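Protein LRIM1 (PDB 3O53) pairs with APL1C in a heterodimer that regulates complement-like immunity in the mosquito, this chain being its leucine-rich repeat domain. Local coordinates at residues 20-25 with 44-49; 52-57 with 77-82. One frame throughout, in Å; residues are numbered along the deposited sequence.

Interaction 1 of 2, residues 20-25 with 44-49; sequences SSLKQA and NPLSQI
Leu22, in the first turn of helix 22-30, sets out from the backbone toward the loop 44-49 and meets it with every outer carbon. Leu22 CB lies 4.2 Å from Leu46 CD2, so the contact begins at the root of the side chain. CG anti to the backbone N (chi1 178°) carries the fork out from the helix; CD2 continues toward the loop and CD1 turns aside. Leu22 CD1 reaches Leu46 CD1 at 4.2 Å. Leu22 CD2 is the busier branch, with Leu46 CD2 at 4.1 Å, the carbonyl O of Gln48 at 4.0 Å and Ile49 CD1 at 4.3 Å. Leu46 answers with both of its methyls, and the two leucine side chains cross at about a right angle. The approaches to Leu46 and Ile49 are unstrained apolar packing; that to Gln48 O is a van der Waals contact with a carbonyl. Polar bonds frame the contact: Ser47 OG is hydrogen-bonded to Asp19 OD2, Leu46 N to Asn68 OD1 of the following coil. Asn44 spends its ND2 on the carbonyls of Ile14 and Leu41 and its OD1 on Val17 N. Leu46 and Asn44 belong to a leucine-rich repeat, and helix 22-30 packs against its loop near the solenoid's N-terminal end.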
loop_
_atom_site.group_PDB
_atom_site.type_symbol
_atom_site.label_atom_id
_atom_site.label_comp_id
_atom_site.label_asym_id
_atom_site.label_seq_id
_atom_site.Cartn_x
_atom_site.Cartn_y
_atom_site.Cartn_z
ATOM N N SER A 20 -27.159 -3.833 -20.963
ATOM C CA SER A 20 -28.230 -3.479 -21.892
ATOM C C SER A 20 -29.355 -2.690 -21.217
ATOM O O SER A 20 -30.083 -1.949 -21.880
ATOM C CB SER A 20 -28.792 -4.732 -22.575
ATOM O OG SER A 20 -29.418 -5.596 -21.642
ATOM N N SER A 21 -29.487 -2.837 -19.902
ATOM C CA SER A 21 -30.572 -2.185 -19.173
ATOM C C SER A 21 -30.081 -1.118 -18.197
ATOM O O SER A 21 -30.878 -0.533 -17.463
ATOM C CB SER A 21 -31.392 -3.225 -18.408
ATOM O OG SER A 21 -30.621 -3.820 -17.378
ATOM N N LEU A 22 -28.778 -0.864 -18.182
ATOM C CA LEU A 22 -28.218 0.111 -17.250
ATOM C C LEU A 22 -28.735 1.499 -17.593
ATOM O O LEU A 22 -29.185 2.239 -16.719
ATOM C CB LEU A 22 -26.687 0.100 -17.293
ATOM C CG LEU A 22 -26.003 1.126 -16.375
ATOM C CD1 LEU A 22 -26.359 0.859 -14.929
ATOM C CD2 LEU A 22 -24.488 1.134 -16.555
ATOM N N LYS A 23 -28.672 1.837 -18.878
ATOM C CA LYS A 23 -29.047 3.162 -19.356
ATOM C C LYS A 23 -30.473 3.518 -18.946
ATOM O O LYS A 23 -30.759 4.657 -18.576
ATOM C CB LYS A 23 -28.916 3.228 -20.878
ATOM C CG LYS A 23 -27.534 2.858 -21.398
ATOM C CD LYS A 23 -27.515 2.802 -22.919
ATOM C CE LYS A 23 -26.146 2.410 -23.452
ATOM N NZ LYS A 23 -26.144 2.307 -24.939
ATOM N N GLN A 24 -31.367 2.540 -19.022
ATOM C CA GLN A 24 -32.750 2.742 -18.621
ATOM C C GLN A 24 -32.841 2.978 -17.117
ATOM O O GLN A 24 -33.486 3.922 -16.668
ATOM C CB GLN A 24 -33.594 1.532 -19.015
ATOM C CG GLN A 24 -35.021 1.589 -18.510
ATOM C CD GLN A 24 -35.808 0.350 -18.874
ATOM O OE1 GLN A 24 -35.480 -0.347 -19.834
ATOM N NE2 GLN A 24 -36.854 0.067 -18.106
ATOM N N ALA A 25 -32.191 2.115 -16.345
ATOM C CA ALA A 25 -32.211 2.218 -14.891
ATOM C C ALA A 25 -31.764 3.601 -14.424
ATOM O O ALA A 25 -32.358 4.181 -13.515
ATOM C CB ALA A 25 -31.328 1.143 -14.277
ATOM N N ASN A 44 -23.585 -6.779 -9.686
ATOM C CA ASN A 44 -24.123 -6.948 -11.029
ATOM C C ASN A 44 -23.058 -7.386 -12.025
ATOM O O ASN A 44 -21.879 -7.458 -11.684
ATOM C CB ASN A 44 -24.773 -5.650 -11.472
ATOM C CG ASN A 44 -26.026 -5.345 -10.686
ATOM O OD1 ASN A 44 -27.001 -6.096 -10.737
ATOM N ND2 ASN A 44 -26.007 -4.246 -9.944
ATOM N N PRO A 45 -23.479 -7.711 -13.255
ATOM C CA PRO A 45 -22.570 -8.093 -14.339
ATOM C C PRO A 45 -22.187 -6.923 -15.239
ATOM O O PRO A 45 -21.907 -7.136 -16.419
ATOM C CB PRO A 45 -23.402 -9.092 -15.139
ATOM C CG PRO A 45 -24.817 -8.639 -14.947
ATOM C CD PRO A 45 -24.891 -7.916 -13.625
ATOM N N LEU A 46 -22.188 -5.708 -14.701
ATOM C CA LEU A 46 -21.823 -4.539 -15.490
ATOM C C LEU A 46 -20.372 -4.636 -15.955
ATOM O O LEU A 46 -19.473 -4.894 -15.159
ATOM C CB LEU A 46 -22.023 -3.260 -14.684
ATOM C CG LEU A 46 -23.459 -2.982 -14.248
ATOM C CD1 LEU A 46 -23.524 -1.748 -13.367
ATOM C CD2 LEU A 46 -24.359 -2.824 -15.466
ATOM N N SER A 47 -20.153 -4.425 -17.248
ATOM C CA SER A 47 -18.822 -4.525 -17.824
ATOM C C SER A 47 -18.252 -3.144 -18.102
ATOM O O SER A 47 -17.078 -3.007 -18.437
ATOM C CB SER A 47 -18.861 -5.331 -19.122
ATOM O OG SER A 47 -19.463 -4.577 -20.160
ATOM N N GLN A 48 -19.080 -2.118 -17.968
ATOM C CA GLN A 48 -18.595 -0.759 -18.149
ATOM C C GLN A 48 -19.600 0.269 -17.660
ATOM O O GLN A 48 -20.799 0.017 -17.604
ATOM C CB GLN A 48 -18.260 -0.507 -19.620
ATOM C CG GLN A 48 -19.279 -1.074 -20.588
ATOM C CD GLN A 48 -18.827 -0.971 -22.031
ATOM O OE1 GLN A 48 -18.663 0.126 -22.566
ATOM N NE2 GLN A 48 -18.626 -2.117 -22.671
ATOM N N ILE A 49 -19.088 1.435 -17.299
ATOM C CA ILE A 49 -19.929 2.558 -16.939
ATOM C C ILE A 49 -19.166 3.818 -17.288
ATOM O O ILE A 49 -17.954 3.875 -17.115
ATOM C CB ILE A 49 -20.293 2.542 -15.441
ATOM C CG1 ILE A 49 -21.298 3.649 -15.126
ATOM C CG2 ILE A 49 -19.044 2.692 -14.588
ATOM C CD1 ILE A 49 -22.102 3.409 -13.854
#

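Interaction 2 of 2, residues 52-57 with 77-82; sequences ADLAPF and ESLSTL
Leu79 brings both terminal methyls against Leu54 of the short helix 51-54. Leu79 CD1 lies 3.7 Å from Leu54 CD1 and 3.9 Å from Leu54 CB; Leu79 CD2 sits 3.9 Å from the same CB, so the fork straddles the base of the other leucine. Leu79 CD2 also reaches the backbone, with Leu54 C at 4.0 Å and Ala55 N at 4.2 Å. The side chains cross at a slant, and Leu54 sets out from its backbone toward 77-82. Leu79 does not start out so directly: its CG is anti to the carbonyl carbon (chi1 -58°), and the fork beyond it swings toward Leu54. Backbone turns set up both partners. Leu54 opens a type I beta turn closed by the hydrogen bond from Phe57 N to Leu54 O (3.0 Å), and Leu79 is the centre of an inverse gamma turn. Farther out, Thr81 OG1 bonds to the carbonyl of Thr58, joining the coils a second time, while Leu54 also packs on Leu63 of strand 62-64 and Phe57 on Leu29 of helix 22-30. Leucines of successive coils stacked in this way form the hydrophobic core of a leucine-rich repeat solenoid.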
loop_
_atom_site.group_PDB
_atom_site.type_symbol
_atom_site.label_atom_id
_atom_site.label_comp_id
_atom_site.label_asym_id
_atom_site.label_seq_id
_atom_site.Cartn_x
_atom_site.Cartn_y
_atom_site.Cartn_z
ATOM N N ALA A 52 -20.299 10.002 -18.196
ATOM C CA ALA A 52 -21.448 10.673 -18.815
ATOM C C ALA A 52 -22.764 10.130 -18.273
ATOM O O ALA A 52 -23.705 10.883 -18.041
ATOM C CB ALA A 52 -21.397 10.520 -20.340
ATOM N N ASP A 53 -22.821 8.818 -18.069
ATOM C CA ASP A 53 -23.996 8.175 -17.482
ATOM C C ASP A 53 -24.288 8.740 -16.100
ATOM O O ASP A 53 -25.443 8.858 -15.690
ATOM C CB ASP A 53 -23.764 6.670 -17.338
ATOM C CG ASP A 53 -23.382 6.003 -18.644
ATOM O OD1 ASP A 53 -23.632 6.595 -19.714
ATOM O OD2 ASP A 53 -22.834 4.882 -18.594
ATOM N N LEU A 54 -23.230 9.072 -15.372
ATOM C CA LEU A 54 -23.372 9.486 -13.983
ATOM C C LEU A 54 -23.353 11.004 -13.832
ATOM O O LEU A 54 -23.591 11.526 -12.744
ATOM C CB LEU A 54 -22.256 8.858 -13.149
ATOM C CG LEU A 54 -22.261 7.330 -13.206
ATOM C CD1 LEU A 54 -20.980 6.761 -12.635
ATOM C CD2 LEU A 54 -23.475 6.781 -12.472
ATOM N N ALA A 55 -23.081 11.707 -14.927
ATOM C CA ALA A 55 -22.945 13.158 -14.890
ATOM C C ALA A 55 -24.135 13.875 -14.238
ATOM O O ALA A 55 -23.943 14.839 -13.504
ATOM C CB ALA A 55 -22.712 13.699 -16.294
ATOM N N PRO A 56 -25.368 13.422 -14.513
ATOM C CA PRO A 56 -26.530 14.161 -13.998
ATOM C C PRO A 56 -26.722 14.064 -12.480
ATOM O O PRO A 56 -27.573 14.757 -11.927
ATOM C CB PRO A 56 -27.710 13.507 -14.733
ATOM C CG PRO A 56 -27.196 12.172 -15.152
ATOM C CD PRO A 56 -25.775 12.421 -15.514
ATOM N N PHE A 57 -25.937 13.226 -11.812
ATOM C CA PHE A 57 -26.075 13.055 -10.372
ATOM C C PHE A 57 -25.064 13.926 -9.642
ATOM O O PHE A 57 -24.044 13.447 -9.162
ATOM C CB PHE A 57 -25.927 11.581 -10.014
ATOM C CG PHE A 57 -26.917 10.702 -10.723
ATOM C CD1 PHE A 57 -28.261 10.731 -10.371
ATOM C CD2 PHE A 57 -26.520 9.875 -11.760
ATOM C CE1 PHE A 57 -29.183 9.933 -11.029
ATOM C CE2 PHE A 57 -27.441 9.075 -12.425
ATOM C CZ PHE A 57 -28.774 9.104 -12.055
ATOM N N GLU A 77 -13.062 10.698 -13.747
ATOM C CA GLU A 77 -12.363 11.911 -13.353
ATOM C C GLU A 77 -13.317 13.102 -13.335
ATOM O O GLU A 77 -13.128 14.048 -12.564
ATOM C CB GLU A 77 -11.209 12.180 -14.321
ATOM C CG GLU A 77 -10.315 13.338 -13.921
ATOM C CD GLU A 77 -9.109 13.488 -14.835
ATOM O OE1 GLU A 77 -8.435 12.471 -15.115
ATOM O OE2 GLU A 77 -8.831 14.627 -15.269
ATOM N N SER A 78 -14.344 13.043 -14.178
ATOM C CA SER A 78 -15.259 14.169 -14.348
ATOM C C SER A 78 -16.398 14.168 -13.335
ATOM O O SER A 78 -17.234 15.067 -13.352
ATOM C CB SER A 78 -15.838 14.188 -15.764
ATOM O OG SER A 78 -16.700 13.086 -15.968
ATOM N N LEU A 79 -16.447 13.160 -12.467
ATOM C CA LEU A 79 -17.402 13.174 -11.361
ATOM C C LEU A 79 -16.792 13.978 -10.218
ATOM O O LEU A 79 -16.106 13.442 -9.346
ATOM C CB LEU A 79 -17.771 11.755 -10.925
ATOM C CG LEU A 79 -18.380 10.885 -12.033
ATOM C CD1 LEU A 79 -18.856 9.556 -11.466
ATOM C CD2 LEU A 79 -19.529 11.612 -12.741
ATOM N N SER A 80 -17.053 15.277 -10.252
ATOM C CA SER A 80 -16.389 16.249 -9.399
ATOM C C SER A 80 -16.765 16.149 -7.918
ATOM O O SER A 80 -16.016 16.610 -7.059
ATOM C CB SER A 80 -16.711 17.655 -9.910
ATOM O OG SER A 80 -16.158 18.653 -9.071
ATOM N N THR A 81 -17.919 15.559 -7.622
ATOM C CA THR A 81 -18.428 15.540 -6.250
ATOM C C THR A 81 -18.107 14.238 -5.526
ATOM O O THR A 81 -18.147 14.179 -4.302
ATOM C CB THR A 81 -19.952 15.782 -6.215
ATOM O OG1 THR A 81 -20.229 17.123 -6.635
ATOM C CG2 THR A 81 -20.512 15.578 -4.810
ATOM N N LEU A 82 -17.773 13.200 -6.285
ATOM C CA LEU A 82 -17.489 11.887 -5.719
ATOM C C LEU A 82 -16.406 11.938 -4.632
ATOM O O LEU A 82 -15.326 12.484 -4.849
ATOM C CB LEU A 82 -17.058 10.936 -6.837
ATOM C CG LEU A 82 -17.265 9.452 -6.551
ATOM C CD1 LEU A 82 -18.751 9.128 -6.427
ATOM C CD2 LEU A 82 -16.608 8.617 -7.648
#

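In the fold
From the N terminus, the chain passes strands 4-8 and 11-15 and enters helix 22-30. Interaction 1 closes the first loop, which runs through strand 38-40 to 44-49. After helix 51-54, interaction 2 closes a second loop through strands 62-64 and 73-76, ending just before strand 84-86. The two loops neither nest nor cross: the first is complete before the second opens, and their centres lie about 16 Å apart on the same side of the chain's centre. A direct contact joins them, Ile49 CD1 to Leu54 CD1 at 3.7 Å. Together they tie helix 22-30 and the next two coils into one continuous apolar core.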